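Local coordinates for protein membrane-bound lytic murein transglycosylase A (PDB 6QK4) that probably cleaves the glycosidic bond between N-acetylmuramic acid and N-acetylglucosamine in peptidoglycan, forming a 1,6-anhydro bond in the N-acetylmuramic acid residue, at residues S172-V175 with T181-R184. Residues are numbered along the deposited sequence; the frame is centred on the assembly and turned at random.
Sequences SGRV and TVMR
V175 and M183 form an antiparallel hydrogen-bonded pair in the hairpin of strands 173-177 and 182-190: V175 N donates a hydrogen bond to M183 O (2.8 Å) and M183 N one to V175 O (2.8 Å), the second nearly straight (174°). One residue along, R174 faces R184 as a non-hydrogen-bonded pair, R174 CA 4.4 Å from R184 CA. V175 and M183 share one face of the hairpin, V175 CB lying 4.4 Å from M183 CB; the methionine then leads away and packs on strand 154-158. On the other face R174 and R184 run alongside each other in the same direction. R174 bends at an eclipsed chi3 (-5°), which turns its guanidinium so that the two planes stand 82° apart. The R184 group presents its edge, R174 NH2 lying in its plane 3.7 Å from R184 NE, while R184 NH2 sits over the rim of one R174 face. V182 CG1 touches both arginines, 3.7 Å from R174 CG and over one face of the R184 guanidinium. R174 NH1 hydrogen-bonds to D257 O and NH2 is also bonded outside these segments, whereas buried NE has no partner in the model. Within the MltA-specific insert domain, the closeness of two like charges probably costs electrostatic energy, partly offset by the D257 carbonyl.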
# COMPACT_ATOMS: atom_id res chain seq x y z
N SER A 172 -11.08 -2.28 1.45
CA SER A 172 -10.81 -3.54 0.79
C SER A 172 -9.61 -4.22 1.45
O SER A 172 -8.78 -3.56 2.10
CB SER A 172 -10.57 -3.31 -0.71
OG SER A 172 -9.36 -2.59 -0.91
N GLY A 173 -9.52 -5.53 1.27
CA GLY A 173 -8.38 -6.25 1.84
C GLY A 173 -8.60 -7.74 1.72
O GLY A 173 -9.45 -8.20 0.94
N ARG A 174 -7.83 -8.50 2.48
CA ARG A 174 -7.90 -9.95 2.35
C ARG A 174 -8.08 -10.57 3.73
O ARG A 174 -7.57 -10.08 4.73
CB ARG A 174 -6.65 -10.49 1.63
CG ARG A 174 -5.86 -11.48 2.40
CD ARG A 174 -4.48 -11.67 1.80
NE ARG A 174 -4.26 -10.95 0.56
CZ ARG A 174 -3.28 -11.28 -0.28
NH1 ARG A 174 -2.48 -12.30 0.02
NH2 ARG A 174 -3.09 -10.60 -1.41
N VAL A 175 -8.85 -11.66 3.78
CA VAL A 175 -9.13 -12.35 5.04
C VAL A 175 -8.59 -13.78 4.92
O VAL A 175 -9.05 -14.55 4.07
CB VAL A 175 -10.63 -12.35 5.36
CG1 VAL A 175 -10.86 -13.01 6.73
CG2 VAL A 175 -11.16 -10.91 5.38
N THR A 181 -8.08 -21.29 3.28
CA THR A 181 -8.36 -20.51 2.08
C THR A 181 -8.29 -19.01 2.39
O THR A 181 -8.13 -18.60 3.55
CB THR A 181 -9.73 -20.89 1.51
OG1 THR A 181 -9.85 -20.39 0.18
CG2 THR A 181 -10.84 -20.31 2.34
N VAL A 182 -8.39 -18.18 1.35
CA VAL A 182 -8.28 -16.73 1.48
C VAL A 182 -9.49 -16.09 0.82
O VAL A 182 -9.90 -16.51 -0.26
CB VAL A 182 -6.96 -16.20 0.87
CG1 VAL A 182 -6.94 -14.67 0.83
CG2 VAL A 182 -5.81 -16.69 1.66
N MET A 183 -10.09 -15.11 1.48
CA MET A 183 -11.22 -14.40 0.91
C MET A 183 -10.81 -12.96 0.66
O MET A 183 -10.42 -12.26 1.60
CB MET A 183 -12.41 -14.44 1.87
CG MET A 183 -13.60 -13.77 1.32
SD MET A 183 -14.90 -13.57 2.53
CE MET A 183 -15.95 -12.64 1.51
N ARG A 184 -10.92 -12.49 -0.59
CA ARG A 184 -10.70 -11.07 -0.86
C ARG A 184 -12.02 -10.31 -0.75
O ARG A 184 -13.05 -10.76 -1.25
CB ARG A 184 -10.07 -10.86 -2.25
CG ARG A 184 -8.83 -11.69 -2.39
CD ARG A 184 -7.64 -10.99 -3.07
NE ARG A 184 -6.37 -11.70 -2.84
CZ ARG A 184 -6.16 -13.00 -3.06
NH1 ARG A 184 -7.13 -13.77 -3.55
NH2 ARG A 184 -4.98 -13.53 -2.82